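Local coordinates for A1 protein (Enterobacteria phage Qbeta, PDB 3RLK) that probably serves as a minor structural component of the virion, made by read-through past the end of the coat protein gene, at residues A[35-40]-A[130-135]; A[39-44]-A[50-55]; A[108-111]-A[116-119]. All blocks are in the same frame, centred on the assembly; numbering follows the deposited sequence.

Contact 1: residues A[35-40]-A[130-135]; sequences WSLEEV and ERFIYL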
loop_
_atom_site.group_PDB
_atom_site.type_symbol
_atom_site.label_atom_id
_atom_site.label_comp_id
_atom_site.label_asym_id
_atom_site.label_seq_id
_atom_site.Cartn_x
_atom_site.Cartn_y
_atom_site.Cartn_z
ATOM N N TRP A 35 1.409 -6.983 -11.359
ATOM C CA TRP A 35 1.067 -8.395 -11.597
ATOM C C TRP A 35 -0.413 -8.556 -11.586
ATOM O O TRP A 35 -1.109 -7.721 -11.012
ATOM C CB TRP A 35 1.596 -9.256 -10.453
ATOM C CG TRP A 35 3.071 -9.064 -10.278
ATOM C CD1 TRP A 35 3.695 -8.051 -9.546
ATOM C CD2 TRP A 35 4.111 -9.850 -10.877
ATOM N NE1 TRP A 35 5.063 -8.205 -9.646
ATOM C CE2 TRP A 35 5.334 -9.303 -10.440
ATOM C CE3 TRP A 35 4.123 -11.024 -11.706
ATOM C CZ2 TRP A 35 6.566 -9.867 -10.797
ATOM C CZ3 TRP A 35 5.368 -11.579 -12.056
ATOM C CH2 TRP A 35 6.558 -10.982 -11.637
ATOM N N SER A 36 -0.860 -9.672 -12.199
ATOM C CA SER A 36 -2.268 -10.129 -12.092
ATOM C C SER A 36 -2.196 -11.452 -11.320
ATOM O O SER A 36 -1.397 -12.353 -11.686
ATOM C CB SER A 36 -2.887 -10.328 -13.493
ATOM O OG SER A 36 -4.198 -10.859 -13.416
ATOM N N LEU A 37 -2.973 -11.579 -10.238
ATOM C CA LEU A 37 -3.087 -12.787 -9.478
ATOM C C LEU A 37 -4.552 -13.318 -9.546
ATOM O O LEU A 37 -5.381 -12.875 -8.798
ATOM C CB LEU A 37 -2.681 -12.505 -8.014
ATOM C CG LEU A 37 -1.194 -12.644 -7.710
ATOM C CD1 LEU A 37 -0.399 -11.491 -8.318
ATOM C CD2 LEU A 37 -1.093 -12.671 -6.120
ATOM N N GLU A 38 -4.857 -14.240 -10.478
ATOM C CA GLU A 38 -6.240 -14.704 -10.623
ATOM C C GLU A 38 -6.314 -16.217 -10.714
ATOM O O GLU A 38 -7.285 -16.797 -10.209
ATOM C CB GLU A 38 -6.922 -14.099 -11.862
ATOM C CG GLU A 38 -7.192 -12.585 -11.911
ATOM C CD GLU A 38 -7.925 -12.005 -10.691
ATOM O OE1 GLU A 38 -8.741 -12.707 -9.976
ATOM O OE2 GLU A 38 -7.691 -10.800 -10.470
ATOM N N GLU A 39 -5.308 -16.822 -11.330
ATOM C CA GLU A 39 -5.240 -18.283 -11.505
ATOM C C GLU A 39 -4.761 -18.889 -10.201
ATOM O O GLU A 39 -3.753 -18.427 -9.611
ATOM C CB GLU A 39 -4.252 -18.680 -12.589
ATOM C CG GLU A 39 -4.301 -20.185 -12.818
ATOM C CD GLU A 39 -3.347 -20.654 -13.888
ATOM O OE1 GLU A 39 -2.137 -20.700 -13.616
ATOM O OE2 GLU A 39 -3.812 -21.027 -14.982
ATOM N N VAL A 40 -5.477 -19.897 -9.720
ATOM C CA VAL A 40 -5.055 -20.524 -8.471
ATOM C C VAL A 40 -3.955 -21.571 -8.605
ATOM O O VAL A 40 -4.069 -22.562 -9.364
ATOM C CB VAL A 40 -6.254 -21.153 -7.733
ATOM C CG1 VAL A 40 -5.821 -21.814 -6.499
ATOM C CG2 VAL A 40 -7.300 -20.056 -7.424
ATOM N N GLU A 130 5.365 -14.819 -2.777
ATOM C CA GLU A 130 5.445 -13.487 -2.124
ATOM C C GLU A 130 4.067 -12.996 -1.792
ATOM O O GLU A 130 3.058 -13.621 -2.197
ATOM C CB GLU A 130 6.209 -12.512 -3.036
ATOM C CG GLU A 130 7.703 -12.885 -3.070
ATOM C CD GLU A 130 8.572 -12.008 -3.970
ATOM O OE1 GLU A 130 7.994 -11.085 -4.599
ATOM O OE2 GLU A 130 9.847 -12.258 -3.983
ATOM N N ARG A 131 3.979 -11.938 -0.987
ATOM C CA ARG A 131 2.669 -11.300 -0.746
ATOM C C ARG A 131 2.539 -10.001 -1.522
ATOM O O ARG A 131 3.532 -9.170 -1.567
ATOM C CB ARG A 131 2.403 -11.129 0.762
ATOM C CG ARG A 131 1.898 -12.468 1.308
ATOM C CD ARG A 131 2.511 -12.841 2.515
ATOM N NE ARG A 131 2.255 -14.268 2.888
ATOM C CZ ARG A 131 2.139 -14.674 4.138
ATOM N NH1 ARG A 131 2.194 -13.771 5.117
ATOM N NH2 ARG A 131 1.962 -15.975 4.410
ATOM N N PHE A 132 1.360 -9.821 -2.160
ATOM C CA PHE A 132 1.154 -8.781 -3.157
ATOM C C PHE A 132 0.011 -7.867 -2.700
ATOM O O PHE A 132 -1.139 -8.328 -2.443
ATOM C CB PHE A 132 0.765 -9.372 -4.512
ATOM C CG PHE A 132 1.844 -10.121 -5.175
ATOM C CD1 PHE A 132 2.531 -9.564 -6.231
ATOM C CD2 PHE A 132 2.181 -11.376 -4.729
ATOM C CE1 PHE A 132 3.561 -10.331 -6.902
ATOM C CE2 PHE A 132 3.163 -12.137 -5.336
ATOM C CZ PHE A 132 3.879 -11.616 -6.400
ATOM N N ILE A 133 0.308 -6.574 -2.568
ATOM C CA ILE A 133 -0.763 -5.634 -2.187
ATOM C C ILE A 133 -1.588 -5.299 -3.420
ATOM O O ILE A 133 -1.021 -5.130 -4.533
ATOM C CB ILE A 133 -0.100 -4.362 -1.523
ATOM C CG1 ILE A 133 -1.174 -3.485 -0.881
ATOM C CG2 ILE A 133 0.886 -3.653 -2.494
ATOM C CD1 ILE A 133 -1.856 -4.171 0.331
ATOM N N TYR A 134 -2.910 -5.252 -3.269
ATOM C CA TYR A 134 -3.727 -4.852 -4.421
ATOM C C TYR A 134 -3.742 -3.328 -4.530
ATOM O O TYR A 134 -3.905 -2.640 -3.482
ATOM C CB TYR A 134 -5.176 -5.406 -4.275
ATOM C CG TYR A 134 -6.106 -4.934 -5.382
ATOM C CD1 TYR A 134 -5.926 -5.364 -6.729
ATOM C CD2 TYR A 134 -7.166 -4.098 -5.087
ATOM C CE1 TYR A 134 -6.791 -4.919 -7.734
ATOM C CE2 TYR A 134 -8.063 -3.674 -6.091
ATOM C CZ TYR A 134 -7.865 -4.097 -7.414
ATOM O OH TYR A 134 -8.724 -3.677 -8.416
ATOM N N LEU A 135 -3.531 -2.811 -5.753
ATOM C CA LEU A 135 -3.594 -1.375 -6.038
ATOM C C LEU A 135 -4.785 -1.095 -6.930
ATOM O O LEU A 135 -4.728 -1.235 -8.149
ATOM C CB LEU A 135 -2.291 -0.871 -6.692
ATOM C CG LEU A 135 -0.947 -1.324 -6.098
ATOM C CD1 LEU A 135 0.307 -0.949 -6.948
ATOM C CD2 LEU A 135 -0.774 -0.656 -4.749
#
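F132 meets W35 and L37 through purely apolar and aromatic packing, its ring using the edge for one partner and a face for the other. The aromatic part is a T-shaped (edge-to-face) pair. F132 drives its rim corner CE1 onto one face of the pyrrole half of the W35 indole; the ring centroids are 5.0 Å apart and the planes stand at 74°. The closest approach, 3.5 Å from F132 CE1 to W35 CD1, lies off the middle of the five-membered ring, toward its rim, and W35 CD1 in turn lies near the plane of the phenyl ring. In both residues CG is anti to the carbonyl carbon (chi1 -56° in W35, -69° in F132), which turns the two side chains into the space between their strands.

The aliphatic part is a CH-pi contact. L37 CD1 sits over a face of F132, 4.2 Å from the ring centroid and close to the ring normal, while L37 CD2 reaches along to F132 CD2 at 3.8 Å. L37 thus comes over a face of the ring, and W35 meets it at the CE1 edge.

All three residues are buried. Strands 34-38 and 129-135 are not partners in the sheet; each pairs with strand 140-143, and the sheet curls round to close through 52-58 and 117-121, so the cluster spans the interior of the beta-barrel. Y141 and S143 of strand 140-143 pack against F132, A55 of strand 52-58 backs W35 and L37, and K122 and P123 border the indole.

Contact 2: residues A[39-44]-A[50-55]; sequences EVYEPP and WPIYNA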
loop_
_atom_site.group_PDB
_atom_site.type_symbol
_atom_site.label_atom_id
_atom_site.label_comp_id
_atom_site.label_asym_id
_atom_site.label_seq_id
_atom_site.Cartn_x
_atom_site.Cartn_y
_atom_site.Cartn_z
ATOM N N GLU A 39 -5.308 -16.822 -11.330
ATOM C CA GLU A 39 -5.240 -18.283 -11.505
ATOM C C GLU A 39 -4.761 -18.889 -10.201
ATOM O O GLU A 39 -3.753 -18.427 -9.611
ATOM C CB GLU A 39 -4.252 -18.680 -12.589
ATOM C CG GLU A 39 -4.301 -20.185 -12.818
ATOM C CD GLU A 39 -3.347 -20.654 -13.888
ATOM O OE1 GLU A 39 -2.137 -20.700 -13.616
ATOM O OE2 GLU A 39 -3.812 -21.027 -14.982
ATOM N N VAL A 40 -5.477 -19.897 -9.720
ATOM C CA VAL A 40 -5.055 -20.524 -8.471
ATOM C C VAL A 40 -3.955 -21.571 -8.605
ATOM O O VAL A 40 -4.069 -22.562 -9.364
ATOM C CB VAL A 40 -6.254 -21.153 -7.733
ATOM C CG1 VAL A 40 -5.821 -21.814 -6.499
ATOM C CG2 VAL A 40 -7.300 -20.056 -7.424
ATOM N N TYR A 41 -2.907 -21.380 -7.824
ATOM C CA TYR A 41 -1.837 -22.344 -7.703
ATOM C C TYR A 41 -2.116 -23.434 -6.675
ATOM O O TYR A 41 -1.909 -24.643 -6.948
ATOM C CB TYR A 41 -0.518 -21.585 -7.434
ATOM C CG TYR A 41 0.661 -22.441 -7.127
ATOM C CD1 TYR A 41 1.366 -23.079 -8.159
ATOM C CD2 TYR A 41 1.126 -22.566 -5.822
ATOM C CE1 TYR A 41 2.549 -23.851 -7.880
ATOM C CE2 TYR A 41 2.284 -23.329 -5.532
ATOM C CZ TYR A 41 2.969 -23.945 -6.565
ATOM O OH TYR A 41 4.079 -24.684 -6.256
ATOM N N GLU A 42 -2.604 -23.041 -5.496
ATOM C CA GLU A 42 -2.992 -24.017 -4.511
ATOM C C GLU A 42 -4.222 -23.464 -3.775
ATOM O O GLU A 42 -4.179 -22.317 -3.355
ATOM C CB GLU A 42 -1.825 -24.249 -3.550
ATOM C CG GLU A 42 -2.094 -25.286 -2.467
ATOM C CD GLU A 42 -1.037 -25.260 -1.357
ATOM O OE1 GLU A 42 0.125 -24.878 -1.618
ATOM O OE2 GLU A 42 -1.361 -25.594 -0.205
ATOM N N PRO A 43 -5.301 -24.269 -3.634
ATOM C CA PRO A 43 -6.483 -23.930 -2.864
ATOM C C PRO A 43 -6.125 -23.660 -1.378
ATOM O O PRO A 43 -5.086 -24.140 -0.928
ATOM C CB PRO A 43 -7.319 -25.236 -2.893
ATOM C CG PRO A 43 -6.777 -26.035 -4.027
ATOM C CD PRO A 43 -5.340 -25.659 -4.157
ATOM N N PRO A 44 -6.992 -22.929 -0.648
ATOM C CA PRO A 44 -6.830 -22.799 0.811
ATOM C C PRO A 44 -6.808 -24.159 1.499
ATOM O O PRO A 44 -7.455 -25.129 1.054
ATOM C CB PRO A 44 -8.089 -22.088 1.288
ATOM C CG PRO A 44 -8.784 -21.511 0.065
ATOM C CD PRO A 44 -8.172 -22.199 -1.171
ATOM N N TRP A 50 -6.314 -19.077 2.702
ATOM C CA TRP A 50 -6.327 -18.252 1.458
ATOM C C TRP A 50 -5.648 -19.052 0.339
ATOM O O TRP A 50 -4.764 -19.829 0.626
ATOM C CB TRP A 50 -5.637 -16.882 1.673
ATOM C CG TRP A 50 -4.244 -16.926 2.227
ATOM C CD1 TRP A 50 -3.102 -17.062 1.527
ATOM C CD2 TRP A 50 -3.872 -16.804 3.594
ATOM N NE1 TRP A 50 -2.034 -17.052 2.355
ATOM C CE2 TRP A 50 -2.471 -16.892 3.643
ATOM C CE3 TRP A 50 -4.594 -16.618 4.793
ATOM C CZ2 TRP A 50 -1.750 -16.814 4.848
ATOM C CZ3 TRP A 50 -3.882 -16.578 6.005
ATOM C CH2 TRP A 50 -2.478 -16.676 6.014
ATOM N N PRO A 51 -6.043 -18.825 -0.938
ATOM C CA PRO A 51 -5.353 -19.570 -1.964
ATOM C C PRO A 51 -3.945 -19.052 -2.142
ATOM O O PRO A 51 -3.601 -17.942 -1.686
ATOM C CB PRO A 51 -6.144 -19.266 -3.235
ATOM C CG PRO A 51 -7.355 -18.424 -2.857
ATOM C CD PRO A 51 -7.107 -17.932 -1.453
ATOM N N ILE A 52 -3.145 -19.760 -2.908
ATOM C CA ILE A 52 -1.939 -19.127 -3.479
ATOM C C ILE A 52 -2.235 -19.032 -4.950
ATOM O O ILE A 52 -2.673 -20.025 -5.582
ATOM C CB ILE A 52 -0.616 -19.904 -3.193
ATOM C CG1 ILE A 52 -0.409 -19.995 -1.676
ATOM C CG2 ILE A 52 0.564 -19.247 -3.882
ATOM C CD1 ILE A 52 0.806 -20.782 -1.222
ATOM N N TYR A 53 -1.951 -17.871 -5.495
ATOM C CA TYR A 53 -2.129 -17.625 -6.925
ATOM C C TYR A 53 -0.802 -17.734 -7.677
ATOM O O TYR A 53 0.317 -17.628 -7.128
ATOM C CB TYR A 53 -2.720 -16.227 -7.161
ATOM C CG TYR A 53 -4.110 -16.074 -6.581
ATOM C CD1 TYR A 53 -5.232 -16.261 -7.369
ATOM C CD2 TYR A 53 -4.296 -15.696 -5.228
ATOM C CE1 TYR A 53 -6.535 -16.132 -6.835
ATOM C CE2 TYR A 53 -5.573 -15.557 -4.691
ATOM C CZ TYR A 53 -6.688 -15.771 -5.513
ATOM O OH TYR A 53 -7.968 -15.644 -4.998
ATOM N N ASN A 54 -0.951 -17.947 -8.965
ATOM C CA ASN A 54 0.151 -17.785 -9.873
ATOM C C ASN A 54 0.172 -16.324 -10.262
ATOM O O ASN A 54 -0.829 -15.802 -10.789
ATOM C CB ASN A 54 -0.126 -18.632 -11.111
ATOM C CG ASN A 54 0.210 -20.120 -10.917
ATOM O OD1 ASN A 54 1.220 -20.480 -10.324
ATOM N ND2 ASN A 54 -0.615 -20.975 -11.466
ATOM N N ALA A 55 1.298 -15.644 -10.028
ATOM C CA ALA A 55 1.461 -14.269 -10.449
ATOM C C ALA A 55 1.822 -14.104 -11.898
ATOM O O ALA A 55 2.819 -14.683 -12.326
ATOM C CB ALA A 55 2.493 -13.504 -9.505
HETATM O O HOH W 1 -2.829 -15.395 -12.440
#
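Y41 and E42 together face I52 in a classic beta bulge, in an antiparallel hairpin at the protein surface where strand 40-42 pairs with the start of strand 52-58. The carbonyl of I52 serves both bulge residues: I52 O accepts from Y41 N at 2.6 Å, a short and bent bond (138° at the hydrogen), and from E42 N at 3.0 Å along a straighter path. I52 N returns a bond to E42 O at 2.8 Å. Beyond the bulge the register moves by one residue, V40 lies across from Y53 as a non-hydrogen-bonded pair, and N54 N donates to E39 O at 2.9 Å.

A side-chain bond runs beside this last one. E39, extended with CG anti to its backbone N (chi1 -175°), brings OE1 to within 2.6 Å of N54 ND2. The amide approaches from the anti side of the carboxylate, the two planes are 69° apart, and the bond is bent. The other end of the amide, N54 OD1, lies 3.4 Å from Y41 CD1.

Apolar contacts fill in between. Y41 runs alongside I52, its CD2 at 3.9 Å from I52 CG2, while V40 CG2 touches the Y53 ring and P44 packs on P51. E42 takes its salt bridge from R48 in the intervening turn.

I52 O, taking both Y41 N and E42 N, accommodates the extra residue of the bulge, while at the E39 end a water stands in for a direct bond between E39 N and N54 O. The E39 OE1 bond favours the amide orientation with ND2 toward the carboxylate and OD1 toward Y41.

Contact 3: residues A[108-111]-A[116-119]; sequences QAMR and DIRE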
loop_
_atom_site.group_PDB
_atom_site.type_symbol
_atom_site.label_atom_id
_atom_site.label_comp_id
_atom_site.label_asym_id
_atom_site.label_seq_id
_atom_site.Cartn_x
_atom_site.Cartn_y
_atom_site.Cartn_z
ATOM N N GLN A 108 -0.538 -12.193 9.921
ATOM C CA GLN A 108 -1.554 -11.379 10.486
ATOM C C GLN A 108 -2.315 -10.520 9.455
ATOM O O GLN A 108 -3.554 -10.481 9.427
ATOM C CB GLN A 108 -0.882 -10.487 11.531
ATOM C CG GLN A 108 -1.876 -9.731 12.336
ATOM C CD GLN A 108 -2.738 -10.643 13.135
ATOM O OE1 GLN A 108 -2.256 -11.354 14.025
ATOM N NE2 GLN A 108 -4.024 -10.626 12.850
ATOM N N ALA A 109 -1.574 -9.786 8.638
ATOM C CA ALA A 109 -2.231 -8.925 7.654
ATOM C C ALA A 109 -3.009 -9.783 6.634
ATOM O O ALA A 109 -4.141 -9.438 6.253
ATOM C CB ALA A 109 -1.207 -8.043 6.977
ATOM N N MET A 110 -2.431 -10.897 6.270
ATOM C CA MET A 110 -3.130 -11.848 5.374
ATOM C C MET A 110 -4.445 -12.403 5.949
ATOM O O MET A 110 -5.423 -12.533 5.214
ATOM C CB MET A 110 -2.217 -12.990 4.946
ATOM C CG MET A 110 -1.075 -12.686 3.981
ATOM S SD MET A 110 -1.663 -12.130 2.370
ATOM C CE MET A 110 -3.155 -13.040 2.170
ATOM N N ARG A 111 -4.449 -12.760 7.242
ATOM C CA ARG A 111 -5.676 -13.253 7.899
ATOM C C ARG A 111 -6.782 -12.193 7.901
ATOM O O ARG A 111 -7.977 -12.499 7.657
ATOM C CB ARG A 111 -5.412 -13.739 9.362
ATOM C CG ARG A 111 -4.462 -14.965 9.519
ATOM C CD ARG A 111 -4.430 -15.515 10.975
ATOM N NE ARG A 111 -3.331 -16.482 11.176
ATOM C CZ ARG A 111 -3.102 -17.102 12.348
ATOM N NH1 ARG A 111 -3.908 -16.852 13.384
ATOM N NH2 ARG A 111 -2.083 -17.965 12.492
ATOM N N ASP A 116 -6.581 -5.413 0.745
ATOM C CA ASP A 116 -6.613 -6.663 -0.045
ATOM C C ASP A 116 -5.196 -7.058 -0.427
ATOM O O ASP A 116 -4.485 -6.289 -1.095
ATOM C CB ASP A 116 -7.396 -6.482 -1.352
ATOM C CG ASP A 116 -8.872 -6.168 -1.102
ATOM O OD1 ASP A 116 -9.525 -7.019 -0.501
ATOM O OD2 ASP A 116 -9.357 -5.094 -1.530
ATOM N N ILE A 117 -4.789 -8.251 -0.001
ATOM C CA ILE A 117 -3.414 -8.711 -0.160
ATOM C C ILE A 117 -3.552 -10.164 -0.669
ATOM O O ILE A 117 -4.356 -10.900 -0.127
ATOM C CB ILE A 117 -2.712 -8.705 1.189
ATOM C CG1 ILE A 117 -2.938 -7.357 1.918
ATOM C CG2 ILE A 117 -1.229 -9.095 1.021
ATOM C CD1 ILE A 117 -2.521 -7.439 3.406
ATOM N N ARG A 118 -2.857 -10.538 -1.734
ATOM C CA ARG A 118 -2.934 -11.954 -2.234
ATOM C C ARG A 118 -1.578 -12.570 -2.174
ATOM O O ARG A 118 -0.567 -11.904 -2.462
ATOM C CB ARG A 118 -3.513 -12.037 -3.666
ATOM C CG ARG A 118 -5.024 -11.808 -3.657
ATOM C CD ARG A 118 -5.671 -12.037 -5.031
ATOM N NE ARG A 118 -7.122 -11.958 -4.895
ATOM C CZ ARG A 118 -8.011 -12.161 -5.875
ATOM N NH1 ARG A 118 -7.627 -12.544 -7.072
ATOM N NH2 ARG A 118 -9.326 -11.992 -5.608
ATOM N N GLU A 119 -1.504 -13.863 -1.833
ATOM C CA GLU A 119 -0.192 -14.543 -1.902
ATOM C C GLU A 119 0.014 -15.132 -3.295
ATOM O O GLU A 119 -0.911 -15.783 -3.827
ATOM C CB GLU A 119 -0.200 -15.687 -0.882
ATOM C CG GLU A 119 1.199 -16.243 -0.610
ATOM C CD GLU A 119 1.303 -16.795 0.790
ATOM O OE1 GLU A 119 0.321 -17.412 1.249
ATOM O OE2 GLU A 119 2.348 -16.580 1.421
#
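M110 and I117 bring the two backbones closest, their CA atoms 6.4 Å apart, where one side of helix 107-112 rests against the beginning of strand 117-121. The helix presents A109 and M110, and I117 answers with both of its branches. M110 folds back on itself, bent at chi2 (-64°) and again at chi3, and this lays its thioether obliquely across the isoleucine: SD is 3.3 Å from I117 CG2, a tight fit, and 3.8 Å from I117 CB. The terminal methyl goes further along the strand, where M110 CE stands 3.4 Å from I117 O. The other branch of the isoleucine serves A109. I117 CG1 is anti to the carbonyl carbon (chi1 -49°), and its extended end carries CD1 to the helix backbone, 3.8 Å from A109 O and 3.9 Å from A109 CB. The two methyls of I117 are therefore divided between successive helix residues.

This is helix-on-sheet packing in which a short connection leads straight from the helix into the barrel strand it covers. The helix lies on the face of the sheet away from F132, whose ring points into the barrel. I117 is also packed by I133 of the adjoining strand 129-135 and by L104 of helix 101-104, while Y103 of that helix touches A109.

Next to the methionine the surroundings become polar. M110 also touches W50 and R131, two residues that E119 holds through its carboxylate: OE1 accepts from the indole NE1 of W50, and OE2 forms a salt bridge with R131 NE.

The three contacts lie on the same side of the chain's centre and share one curled sheet. Contacts 1 and 2, with centres about 9 Å apart, overlap at E39 and V40, where the chain turns a corner from the barrel strand into the hairpin; just before it, E38 C packs on Y53 CD1 at 3.5 Å. Contact 3 is nested in the chain loop closed by contact 1, their centres about 10 Å apart, and L37 O lies 2.9 Å from R118 NH1, a probable hydrogen bond. Contacts 2 and 3, about 13 Å between centres, meet where Y53 N probably bonds to E119 O at 2.9 Å. Through R118 and E119 the helix-covered strand thus reaches both other contacts.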